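Local coordinates for protein trichosurin (Trichosurus vulpecula, PDB 2RA6) that binds 4-ethylphenol in the pocket of a lipocalin barrel and probably carries small molecules in possum milk whey, at residues B[41-45]-B[46-50]; B[55-59]-B[60-64]; B[102-106]-B[107-111]; B[134-137]-B[138-141]; B[140-143]-B[144-148]. The protein carries 1 engineered substitution. One frame throughout, in Å; residues are numbered along the deposited sequence.

Contact 1: B[41-45]-B[46-50]; sequences IEEEG and PFRNF. With IPA (isopropyl alcohol), chain R.
Arg-48 reaches back over two successive beta turns, type II from Glu-42 to Gly-45 and type I from Gly-45 to Arg-48, which lead the long loop of the lipocalin barrel into strand 49-57. Its CG stands anti to the backbone N (chi1 -169°) and the chain runs straight on to NE, taking the methylenes along the carbonyl oxygens of Ile-41 and Glu-42. CB lies beside both oxygens; CG keeps to the former, and Arg-48 CD comes 3.3 Å from Glu-42 O. At the tip, Arg-48 NH1 donates to Ile-41 O at 2.9 Å, with the oxygen in the guanidinium plane and the N-H in the carbonyl plane. Glu-43 OE2 instead comes over one face of the guanidinium, 2.8 Å from Arg-48 NE, the carboxylate and guanidinium planes 64° apart; Arg-68 holds the other oxygen, OE1. An alanine in place of Arg-48 would remove this whole arm and would probably leave Glu-43 OE2 without its ionic partner and Ile-41 O without its side-chain donor. Ile-41 CG2 also packs on Phe-47 CB. Asn-49 ND2 donates both to Pro-46 O and to an isopropyl alcohol, probably from the crystallisation liquor. Two waters complete the ion pair: one links Glu-43 OE1 to Arg-48 NE, the other Glu-43 OE2 to Arg-48 NH2.

Contact 2: B[55-59]-B[60-64]; sequences TVESG and NLNGF. With ETY (4-ethylphenol), chain P.
Val-56 lays its CG2 methyl against CD2 of Leu-61, 3.7 Å away, the two side chains side by side and pointing the same way as a non-hydrogen-bonded pair of a tight beta hairpin. On the other face of the hairpin Glu-57 crosses Asn-62: with CG anti to the backbone N (chi1 175°) the extended chain brings OE2 to Asn-62 ND2 at 3.0 Å. That bond uses the anti lone pair of the carboxylate oxygen, and the carboxylate and amide planes stand 71° apart. The amide oxygen of Asn-62 is taken by Thr-79 of the next strand, just as Asn-60 OD1 accepts from the backbone N of Lys-82. Two hydrogen-bonded pairs, Thr-55 with Asn-62 and Glu-57 with Asn-60, flank the apolar one, and a type I' turn through Ser-58 and Gly-59 closes the hairpin. Further along strand 60-69, Gly-63 N donates to O1 of 4-ethylphenol at 3.0 Å, Leu-61 O lies 2.6 Å from the same O1, and Leu-61 CB touches ring carbon C6. The phenol hydroxyl thus meets a backbone N-H and a carbonyl oxygen of strand 60-69, consistent with recognition by the main chain at this side of the pocket.

Contact 3: B[102-106]-B[107-111]; sequences ESSKP and NEYAK. Engineered in segment 102-106: Glu-102 (natural residue Gly).
Tyr-109 and Ser-103 meet where the antiparallel barrel strands 96-102 and 109-118 are joined by a loop. Among backbone bonds, the pair Glu-102 and Lys-111 exchanges two across the strand ends, and at the turn Lys-105 O accepts from both Glu-108 N and Tyr-109 N, at 2.8 and 3.0 Å. Hydroxyl bonds come next. Ser-103 OG donates to Tyr-109 O at 2.7 Å, from above the carbonyl plane, and Ser-103 OG also sits over the centre of the Tyr-109 ring, 3.5 Å from its plane. The ring is folded back under the loop because CG lies between the backbone N and the carbonyl carbon (chi1 78°), which carries OH to Ser-104 OG at 3.0 Å. Arg-142 of helix 137-148 donates to that serine hydroxyl. Of the charged groups, Glu-102, an engineered residue, runs alongside Lys-111, whose NZ makes a salt bridge to Glu-102 OE1, its hydrogen bond weak; Gln-88 of the second subunit donates to OE2. Van der Waals contact is made by the bent Lys-105 chain, whose CB lies 3.9 Å from Tyr-109 CE2 and whose CD rests on the carboxylate of Glu-108. At the turn, one water donates to both Pro-106 O and Tyr-109 O.

Contact 4: B[134-137]-B[138-141]; sequences NLSN and EIKK
Asn-134 OD1 is gripped by two donors, Lys-140 NZ and Leu-135 N, each at 2.8 Å. The ammonium comes in the plane of the amide carbonyl and on a lone pair, the two side chains crossing at about a right angle, while Leu-135 N approaches more from the side, at a C=O...N angle of 101°. Lys-140 reaches this point through a bend at chi3 (-67°), which turns CE to within 3.4 Å of Leu-135 O. A water donates to that same carbonyl and accepts weakly from NZ, and Asp-159 adds a salt bridge to the ammonium. A methionine at Lys-140 would keep some of the aliphatic contact, but would probably leave Asn-134 OD1 without its charged donor and Asp-159 without its counter-ion. The helix itself begins with Ser-136 as N-cap: the hydroxyl, placed between the backbone N and the carbonyl carbon, accepts from Ile-139 N at 3.0 Å in a nearly straight bond of 165°. The same OG also touches Ile-139 CG1, and a water connects it to Glu-138 OE2. The first helical backbone bonds follow, Lys-140 N to Ser-136 O and Lys-141 N to Asn-137 O. Leu-135 CD1 and Ile-139 CG2 lie 4.2 Å apart on the apolar side. There the N-terminal end of helix 137-148 faces the barrel: Leu-135 and Ile-139 pack on Tyr-109 of strand 109-118, Leu-135 also on Leu-128 of strand 121-130, and Lys-140 lies against Val-31 and Val-32 of strand 29-35.

Contact 5: B[140-143]-B[144-148]; sequences KKRF and EEDFM
Lys-141 and Glu-145, one helical turn apart, make the salt bridge of this part of the helix, its hydrogen bond weak, with Lys-141 NZ 3.2 Å from Glu-145 OE2. The lysine chain runs extended from CB and bends at its last torsion (chi4 64°), which brings NZ round to the carboxylate; on the way Lys-141 CG lies 3.7 Å from Glu-145 CD. Glu-145 itself leans back along the helix, its CG 2.9 Å from Lys-141 O. Glu-144 does likewise over Lys-140, one turn back: CG touches Lys-140 O at 3.3 Å, and OE2 approaches Lys-140 CB. Arg-142 and Asp-146 lie side by side, pointing the same way, but they meet through carbon, Arg-142 CG to Asp-146 OD2 at 3.7 Å, while Arg-142 NE stays 5.2 Å from that oxygen. The arginine tip is directed instead to the loop before strand 109-118. Beneath these side chains four successive i to i+4 backbone bonds, from Glu-144 N to Lys-140 O through Phe-147 N to Phe-143 O, fix the spacing, the last being the longest at 3.1 Å. Phe-143 and Phe-147 come out on the buried side. Phe-143 packs on Val-32, Ala-126 and Leu-128 of the barrel strands; Phe-147 rests on Ala-34 and Ile-157 and stacks with Phe-152. Mostly charged residues on the outer side and aromatic rings on the inner side make this an amphipathic helix, the single long helix that lies against the outside of the barrel in the lipocalin fold.

How the contacts relate
The five contacts come in order along the chain, the last two overlapping. Contacts 1 and 2 lie at the two ends of strand 49-57, their centres about 22 Å apart, and contact 2 continues into strand 60-69 and the ligand pocket. Contact 3 closes the connection between strands 96-102 and 109-118 of the same sheet, about 17 Å centre to centre from contact 2. Contacts 4 and 5 share Lys-140 and Lys-141 and together span helix 137-148, contact 5 centred about 27 Å from the centre of contact 2. Contact 3 touches both: Lys-105 packs on Ile-139, and Lys-111 on Phe-143. The connection 102-111 thus touches the helix, which lies far from the hairpin that meets 4-ethylphenol.

Contact 1: B[41-45]-B[46-50]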
# COMPACT_ATOMS: atom_id res chain seq x y z
N ILE B 41 -11.22 10.71 7.91
CA ILE B 41 -12.20 9.86 8.59
C ILE B 41 -13.03 10.56 9.66
O ILE B 41 -13.83 9.92 10.33
CB ILE B 41 -11.52 8.61 9.20
CG1 ILE B 41 -10.35 9.01 10.09
CG2 ILE B 41 -11.04 7.69 8.07
CD1 ILE B 41 -9.72 7.83 10.85
N GLU B 42 -12.83 11.87 9.81
CA GLU B 42 -13.60 12.65 10.77
C GLU B 42 -14.88 13.07 10.08
O GLU B 42 -15.09 12.77 8.90
CB GLU B 42 -12.83 13.90 11.20
CG GLU B 42 -11.58 13.64 12.03
CD GLU B 42 -10.87 14.92 12.43
OE1 GLU B 42 -11.48 15.75 13.13
OE2 GLU B 42 -9.70 15.11 12.04
N GLU B 43 -15.75 13.77 10.81
CA GLU B 43 -17.00 14.23 10.23
C GLU B 43 -16.77 14.95 8.91
O GLU B 43 -15.84 15.76 8.79
CB GLU B 43 -17.72 15.17 11.21
CG GLU B 43 -18.23 14.48 12.46
CD GLU B 43 -19.15 13.31 12.14
OE1 GLU B 43 -20.06 13.49 11.30
OE2 GLU B 43 -18.96 12.23 12.72
N GLU B 44 -17.61 14.65 7.93
CA GLU B 44 -17.53 15.24 6.60
C GLU B 44 -16.33 14.75 5.80
O GLU B 44 -16.08 15.22 4.69
CB GLU B 44 -17.52 16.77 6.70
CG GLU B 44 -18.76 17.36 7.36
CD GLU B 44 -18.83 18.87 7.24
OE1 GLU B 44 -19.79 19.46 7.79
OE2 GLU B 44 -17.94 19.47 6.60
N GLY B 45 -15.59 13.80 6.36
CA GLY B 45 -14.43 13.26 5.68
C GLY B 45 -14.82 12.29 4.58
O GLY B 45 -15.78 11.53 4.74
N PRO B 46 -14.10 12.28 3.44
CA PRO B 46 -14.43 11.38 2.33
C PRO B 46 -14.39 9.89 2.66
O PRO B 46 -15.03 9.10 1.97
CB PRO B 46 -13.41 11.78 1.26
CG PRO B 46 -12.24 12.24 2.06
CD PRO B 46 -12.89 13.06 3.15
N PHE B 47 -13.66 9.51 3.70
CA PHE B 47 -13.58 8.10 4.05
C PHE B 47 -14.35 7.72 5.31
O PHE B 47 -14.19 6.62 5.84
CB PHE B 47 -12.13 7.65 4.17
CG PHE B 47 -11.46 7.42 2.85
CD1 PHE B 47 -10.81 8.46 2.19
CD2 PHE B 47 -11.50 6.16 2.24
CE1 PHE B 47 -10.21 8.25 0.95
CE2 PHE B 47 -10.90 5.95 1.00
CZ PHE B 47 -10.25 6.99 0.35
N ARG B 48 -15.19 8.63 5.78
CA ARG B 48 -16.00 8.32 6.95
C ARG B 48 -17.29 7.73 6.41
O ARG B 48 -18.34 8.37 6.37
CB ARG B 48 -16.31 9.57 7.79
CG ARG B 48 -16.93 9.22 9.14
CD ARG B 48 -17.18 10.45 10.00
NE ARG B 48 -17.82 10.11 11.26
CZ ARG B 48 -17.19 9.64 12.33
NH1 ARG B 48 -15.87 9.45 12.31
NH2 ARG B 48 -17.87 9.33 13.43
N ASN B 49 -17.19 6.48 5.97
CA ASN B 49 -18.32 5.75 5.43
C ASN B 49 -18.49 4.50 6.26
O ASN B 49 -17.51 3.91 6.72
CB ASN B 49 -18.07 5.39 3.96
CG ASN B 49 -17.72 6.60 3.12
OD1 ASN B 49 -18.46 7.59 3.10
ND2 ASN B 49 -16.59 6.53 2.42
N PHE B 50 -19.73 4.11 6.47
CA PHE B 50 -20.05 2.95 7.30
C PHE B 50 -20.58 1.82 6.44
O PHE B 50 -21.67 1.91 5.88
CB PHE B 50 -21.09 3.38 8.33
CG PHE B 50 -20.75 4.68 9.00
CD1 PHE B 50 -19.71 4.75 9.91
CD2 PHE B 50 -21.45 5.84 8.69
CE1 PHE B 50 -19.36 5.96 10.51
CE2 PHE B 50 -21.12 7.06 9.28
CZ PHE B 50 -20.07 7.11 10.19
C1 IPA R . -14.80 4.40 0.54
C2 IPA R . -14.33 3.89 1.85
C3 IPA R . -14.57 2.48 1.43
O2 IPA R . -15.12 4.32 2.98
O HOH W 1 -20.56 10.65 10.22
O HOH W 2 -20.68 9.94 13.45

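Contact 2: B[55-59]-B[60-64]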
# COMPACT_ATOMS: atom_id res chain seq x y z
N THR B 55 -21.09 -7.60 -1.45
CA THR B 55 -21.54 -8.69 -2.30
C THR B 55 -20.45 -8.96 -3.33
O THR B 55 -20.00 -8.04 -4.01
CB THR B 55 -22.84 -8.34 -3.04
OG1 THR B 55 -23.87 -8.06 -2.08
CG2 THR B 55 -23.28 -9.49 -3.92
N VAL B 56 -20.03 -10.21 -3.42
CA VAL B 56 -18.99 -10.58 -4.37
C VAL B 56 -19.60 -11.00 -5.70
O VAL B 56 -20.43 -11.91 -5.76
CB VAL B 56 -18.14 -11.75 -3.82
CG1 VAL B 56 -17.03 -12.09 -4.81
CG2 VAL B 56 -17.55 -11.38 -2.47
N GLU B 57 -19.19 -10.32 -6.77
CA GLU B 57 -19.68 -10.63 -8.11
C GLU B 57 -18.54 -10.62 -9.11
O GLU B 57 -17.82 -9.63 -9.24
CB GLU B 57 -20.73 -9.60 -8.54
CG GLU B 57 -21.20 -9.78 -9.98
CD GLU B 57 -22.03 -8.62 -10.50
OE1 GLU B 57 -22.41 -8.64 -11.69
OE2 GLU B 57 -22.30 -7.69 -9.71
N SER B 58 -18.37 -11.73 -9.82
CA SER B 58 -17.30 -11.85 -10.81
C SER B 58 -15.95 -11.52 -10.18
O SER B 58 -15.08 -10.93 -10.83
CB SER B 58 -17.57 -10.90 -11.98
OG SER B 58 -18.81 -11.18 -12.60
N GLY B 59 -15.79 -11.90 -8.92
CA GLY B 59 -14.54 -11.64 -8.23
C GLY B 59 -14.40 -10.22 -7.72
O GLY B 59 -13.46 -9.91 -7.00
N ASN B 60 -15.34 -9.35 -8.09
CA ASN B 60 -15.30 -7.96 -7.65
C ASN B 60 -16.09 -7.79 -6.36
O ASN B 60 -16.99 -8.58 -6.07
CB ASN B 60 -15.87 -7.03 -8.73
CG ASN B 60 -15.20 -7.22 -10.08
OD1 ASN B 60 -13.98 -7.26 -10.18
ND2 ASN B 60 -16.01 -7.31 -11.13
N LEU B 61 -15.77 -6.75 -5.59
CA LEU B 61 -16.47 -6.51 -4.34
C LEU B 61 -17.43 -5.33 -4.46
O LEU B 61 -17.00 -4.19 -4.64
CB LEU B 61 -15.47 -6.22 -3.22
CG LEU B 61 -14.39 -7.28 -2.98
CD1 LEU B 61 -13.54 -6.88 -1.78
CD2 LEU B 61 -15.04 -8.64 -2.73
N ASN B 62 -18.72 -5.61 -4.38
CA ASN B 62 -19.72 -4.55 -4.46
C ASN B 62 -20.09 -4.15 -3.04
O ASN B 62 -20.74 -4.90 -2.32
CB ASN B 62 -20.96 -5.02 -5.21
CG ASN B 62 -20.67 -5.34 -6.67
OD1 ASN B 62 -19.94 -4.62 -7.34
ND2 ASN B 62 -21.25 -6.43 -7.16
N GLY B 63 -19.65 -2.96 -2.63
CA GLY B 63 -19.94 -2.51 -1.29
C GLY B 63 -21.04 -1.48 -1.20
O GLY B 63 -21.18 -0.61 -2.06
N PHE B 64 -21.84 -1.60 -0.15
CA PHE B 64 -22.92 -0.67 0.12
C PHE B 64 -22.59 -0.04 1.47
O PHE B 64 -22.50 -0.74 2.48
CB PHE B 64 -24.27 -1.41 0.15
CG PHE B 64 -25.39 -0.62 0.79
CD1 PHE B 64 -25.61 0.71 0.45
CD2 PHE B 64 -26.22 -1.22 1.73
CE1 PHE B 64 -26.64 1.44 1.05
CE2 PHE B 64 -27.25 -0.50 2.33
CZ PHE B 64 -27.46 0.83 1.99
C8 ETY P . -14.09 -1.43 2.37
C7 ETY P . -13.64 -2.29 1.19
CG ETY P . -14.53 -2.18 -0.02
C3 ETY P . -14.43 -1.06 -0.89
C2 ETY P . -15.26 -0.96 -2.03
C5 ETY P . -15.48 -3.19 -0.31
C6 ETY P . -16.32 -3.10 -1.45
C1 ETY P . -16.20 -1.97 -2.30
O1 ETY P . -17.00 -1.87 -3.40
O HOH W 3 -23.32 -5.14 -1.35

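Contact 3: B[102-106]-B[107-111]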
# COMPACT_ATOMS: atom_id res chain seq x y z
N GLU B 102 -7.29 -8.33 4.32
CA GLU B 102 -6.58 -9.22 5.23
C GLU B 102 -7.51 -9.67 6.36
O GLU B 102 -8.39 -8.92 6.77
CB GLU B 102 -5.39 -8.50 5.88
CG GLU B 102 -4.41 -7.82 4.93
CD GLU B 102 -3.25 -7.16 5.67
OE1 GLU B 102 -3.50 -6.48 6.70
OE2 GLU B 102 -2.10 -7.30 5.21
N SER B 103 -7.32 -10.89 6.84
CA SER B 103 -8.09 -11.42 7.97
C SER B 103 -7.65 -12.82 8.37
O SER B 103 -7.64 -13.72 7.54
CB SER B 103 -9.59 -11.45 7.70
OG SER B 103 -10.26 -11.96 8.86
N SER B 104 -7.32 -12.97 9.64
CA SER B 104 -6.91 -14.26 10.18
C SER B 104 -8.17 -15.04 10.57
O SER B 104 -8.12 -16.25 10.77
CB SER B 104 -6.01 -14.07 11.40
OG SER B 104 -6.66 -13.36 12.44
N LYS B 105 -9.28 -14.32 10.68
CA LYS B 105 -10.57 -14.91 11.03
C LYS B 105 -11.62 -14.28 10.12
O LYS B 105 -12.40 -13.43 10.54
CB LYS B 105 -10.90 -14.63 12.50
CG LYS B 105 -10.02 -15.40 13.47
CD LYS B 105 -10.39 -15.13 14.92
CE LYS B 105 -9.90 -13.76 15.37
NZ LYS B 105 -8.41 -13.68 15.34
N PRO B 106 -11.65 -14.71 8.84
CA PRO B 106 -12.57 -14.23 7.80
C PRO B 106 -14.06 -14.19 8.12
O PRO B 106 -14.79 -13.39 7.54
CB PRO B 106 -12.24 -15.13 6.61
CG PRO B 106 -11.80 -16.40 7.26
CD PRO B 106 -10.91 -15.89 8.37
N ASN B 107 -14.50 -15.05 9.03
CA ASN B 107 -15.92 -15.09 9.39
C ASN B 107 -16.21 -14.19 10.59
O ASN B 107 -17.37 -13.95 10.92
CB ASN B 107 -16.34 -16.52 9.73
CG ASN B 107 -17.84 -16.69 9.75
OD1 ASN B 107 -18.36 -17.67 10.30
ND2 ASN B 107 -18.56 -15.75 9.14
N GLU B 108 -15.15 -13.69 11.22
CA GLU B 108 -15.30 -12.83 12.39
C GLU B 108 -15.05 -11.35 12.07
O GLU B 108 -15.76 -10.48 12.57
CB GLU B 108 -14.36 -13.28 13.51
CG GLU B 108 -14.80 -14.56 14.23
CD GLU B 108 -13.90 -14.89 15.42
OE1 GLU B 108 -13.47 -13.96 16.12
OE2 GLU B 108 -13.64 -16.09 15.65
N TYR B 109 -14.03 -11.07 11.26
CA TYR B 109 -13.71 -9.69 10.92
C TYR B 109 -13.06 -9.59 9.56
O TYR B 109 -12.61 -10.58 8.99
CB TYR B 109 -12.77 -9.09 11.97
CG TYR B 109 -11.31 -9.50 11.85
CD1 TYR B 109 -10.42 -8.77 11.05
CD2 TYR B 109 -10.82 -10.61 12.53
CE1 TYR B 109 -9.08 -9.14 10.93
CE2 TYR B 109 -9.48 -10.99 12.42
CZ TYR B 109 -8.62 -10.25 11.62
OH TYR B 109 -7.29 -10.63 11.49
N ALA B 110 -13.00 -8.37 9.04
CA ALA B 110 -12.36 -8.09 7.77
C ALA B 110 -11.56 -6.81 7.93
O ALA B 110 -12.03 -5.84 8.53
CB ALA B 110 -13.40 -7.92 6.67
N LYS B 111 -10.34 -6.83 7.42
CA LYS B 111 -9.48 -5.66 7.47
C LYS B 111 -9.23 -5.22 6.03
O LYS B 111 -8.84 -6.03 5.19
CB LYS B 111 -8.15 -6.01 8.15
CG LYS B 111 -7.15 -4.87 8.20
CD LYS B 111 -5.85 -5.34 8.83
CE LYS B 111 -4.79 -4.25 8.82
NZ LYS B 111 -3.52 -4.74 9.43
O HOH W 4 -13.32 -11.39 6.35

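Contact 4: B[134-137]-B[138-141]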
# COMPACT_ATOMS: atom_id res chain seq x y z
N ASN B 134 -19.60 -4.26 17.11
CA ASN B 134 -18.34 -4.18 17.85
C ASN B 134 -17.51 -5.43 17.62
O ASN B 134 -18.00 -6.41 17.06
CB ASN B 134 -18.63 -4.02 19.35
CG ASN B 134 -17.57 -3.22 20.08
OD1 ASN B 134 -16.42 -3.12 19.64
ND2 ASN B 134 -17.94 -2.65 21.23
N LEU B 135 -16.25 -5.39 18.04
CA LEU B 135 -15.34 -6.53 17.90
C LEU B 135 -14.57 -6.74 19.20
O LEU B 135 -14.48 -5.83 20.02
CB LEU B 135 -14.34 -6.29 16.76
CG LEU B 135 -14.86 -6.54 15.34
CD1 LEU B 135 -13.86 -6.00 14.33
CD2 LEU B 135 -15.09 -8.03 15.13
N SER B 136 -14.01 -7.93 19.37
CA SER B 136 -13.26 -8.26 20.58
C SER B 136 -12.14 -7.26 20.80
O SER B 136 -11.56 -6.73 19.85
CB SER B 136 -12.66 -9.66 20.48
OG SER B 136 -11.48 -9.66 19.70
N ASN B 137 -11.84 -7.01 22.07
CA ASN B 137 -10.77 -6.09 22.44
C ASN B 137 -9.45 -6.58 21.86
O ASN B 137 -8.61 -5.78 21.46
CB ASN B 137 -10.68 -6.00 23.97
CG ASN B 137 -11.85 -5.22 24.57
OD1 ASN B 137 -12.33 -5.55 25.67
ND2 ASN B 137 -12.29 -4.18 23.88
N GLU B 138 -9.28 -7.90 21.79
CA GLU B 138 -8.06 -8.49 21.25
C GLU B 138 -7.88 -8.09 19.79
O GLU B 138 -6.81 -7.62 19.40
CB GLU B 138 -8.12 -10.02 21.35
CG GLU B 138 -6.85 -10.73 20.89
CD GLU B 138 -7.02 -12.23 20.78
OE1 GLU B 138 -6.01 -12.93 20.53
OE2 GLU B 138 -8.16 -12.72 20.95
N ILE B 139 -8.93 -8.26 18.99
CA ILE B 139 -8.87 -7.91 17.57
C ILE B 139 -8.64 -6.42 17.38
O ILE B 139 -7.80 -6.02 16.57
CB ILE B 139 -10.17 -8.34 16.84
CG1 ILE B 139 -10.24 -9.87 16.79
CG2 ILE B 139 -10.19 -7.77 15.43
CD1 ILE B 139 -11.54 -10.40 16.22
N LYS B 140 -9.37 -5.60 18.13
CA LYS B 140 -9.20 -4.16 18.00
C LYS B 140 -7.80 -3.71 18.43
O LYS B 140 -7.19 -2.85 17.79
CB LYS B 140 -10.28 -3.40 18.79
CG LYS B 140 -11.67 -3.60 18.21
CD LYS B 140 -12.69 -2.60 18.73
CE LYS B 140 -12.98 -2.77 20.20
NZ LYS B 140 -14.10 -1.87 20.61
N LYS B 141 -7.29 -4.32 19.50
CA LYS B 141 -5.96 -3.99 20.01
C LYS B 141 -4.88 -4.26 18.97
O LYS B 141 -3.99 -3.43 18.76
CB LYS B 141 -5.65 -4.79 21.28
CG LYS B 141 -4.28 -4.49 21.88
CD LYS B 141 -4.00 -5.40 23.07
CE LYS B 141 -2.65 -5.09 23.69
NZ LYS B 141 -2.62 -3.72 24.26
O HOH W 5 -14.68 -4.28 22.34
O HOH W 6 -10.95 -12.63 20.57

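Contact 5: B[140-143]-B[144-148]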
# COMPACT_ATOMS: atom_id res chain seq x y z
N LYS B 140 -9.37 -5.60 18.13
CA LYS B 140 -9.20 -4.16 18.00
C LYS B 140 -7.80 -3.71 18.43
O LYS B 140 -7.19 -2.85 17.79
CB LYS B 140 -10.28 -3.40 18.79
CG LYS B 140 -11.67 -3.60 18.21
CD LYS B 140 -12.69 -2.60 18.73
CE LYS B 140 -12.98 -2.77 20.20
NZ LYS B 140 -14.10 -1.87 20.61
N LYS B 141 -7.29 -4.32 19.50
CA LYS B 141 -5.96 -3.99 20.01
C LYS B 141 -4.88 -4.26 18.97
O LYS B 141 -3.99 -3.43 18.76
CB LYS B 141 -5.65 -4.79 21.28
CG LYS B 141 -4.28 -4.49 21.88
CD LYS B 141 -4.00 -5.40 23.07
CE LYS B 141 -2.65 -5.09 23.69
NZ LYS B 141 -2.62 -3.72 24.26
N ARG B 142 -4.96 -5.41 18.33
CA ARG B 142 -3.97 -5.79 17.31
C ARG B 142 -4.04 -4.83 16.12
O ARG B 142 -3.01 -4.37 15.63
CB ARG B 142 -4.22 -7.23 16.87
CG ARG B 142 -3.20 -7.77 15.87
CD ARG B 142 -3.50 -9.23 15.54
NE ARG B 142 -4.87 -9.41 15.08
CZ ARG B 142 -5.39 -10.57 14.69
NH1 ARG B 142 -4.66 -11.67 14.71
NH2 ARG B 142 -6.65 -10.63 14.29
N PHE B 143 -5.26 -4.52 15.68
CA PHE B 143 -5.46 -3.61 14.56
C PHE B 143 -4.86 -2.24 14.88
O PHE B 143 -4.12 -1.67 14.07
CB PHE B 143 -6.96 -3.45 14.29
CG PHE B 143 -7.29 -2.45 13.21
CD1 PHE B 143 -7.22 -2.79 11.86
CD2 PHE B 143 -7.72 -1.17 13.55
CE1 PHE B 143 -7.58 -1.87 10.87
CE2 PHE B 143 -8.09 -0.24 12.57
CZ PHE B 143 -8.02 -0.60 11.23
N GLU B 144 -5.19 -1.73 16.05
CA GLU B 144 -4.70 -0.42 16.49
C GLU B 144 -3.19 -0.37 16.67
O GLU B 144 -2.55 0.60 16.28
CB GLU B 144 -5.44 -0.01 17.77
CG GLU B 144 -6.86 0.45 17.47
CD GLU B 144 -7.78 0.41 18.67
OE1 GLU B 144 -7.31 0.63 19.80
OE2 GLU B 144 -8.99 0.16 18.47
N GLU B 145 -2.61 -1.42 17.25
CA GLU B 145 -1.17 -1.46 17.46
C GLU B 145 -0.44 -1.58 16.12
O GLU B 145 0.61 -0.97 15.93
CB GLU B 145 -0.79 -2.63 18.37
CG GLU B 145 -1.39 -2.54 19.75
CD GLU B 145 -0.86 -3.60 20.69
OE1 GLU B 145 -0.76 -4.77 20.26
OE2 GLU B 145 -0.56 -3.27 21.85
N ASP B 146 -1.00 -2.35 15.19
CA ASP B 146 -0.35 -2.49 13.89
C ASP B 146 -0.31 -1.14 13.19
O ASP B 146 0.65 -0.83 12.49
CB ASP B 146 -1.09 -3.50 13.01
CG ASP B 146 -0.88 -4.93 13.46
OD1 ASP B 146 0.17 -5.20 14.09
OD2 ASP B 146 -1.74 -5.78 13.18
N PHE B 147 -1.36 -0.35 13.39
CA PHE B 147 -1.42 0.97 12.79
C PHE B 147 -0.37 1.88 13.43
O PHE B 147 0.43 2.51 12.73
CB PHE B 147 -2.82 1.57 12.97
CG PHE B 147 -2.97 2.94 12.39
CD1 PHE B 147 -2.97 3.13 11.01
CD2 PHE B 147 -3.11 4.05 13.22
CE1 PHE B 147 -3.10 4.41 10.47
CE2 PHE B 147 -3.24 5.33 12.69
CZ PHE B 147 -3.24 5.51 11.31
N MET B 148 -0.37 1.94 14.76
CA MET B 148 0.59 2.79 15.46
C MET B 148 2.04 2.37 15.26
O MET B 148 2.94 3.21 15.25
CB MET B 148 0.25 2.83 16.95
CG MET B 148 -1.06 3.55 17.24
SD MET B 148 -1.47 3.64 18.99
CE MET B 148 -2.42 2.13 19.19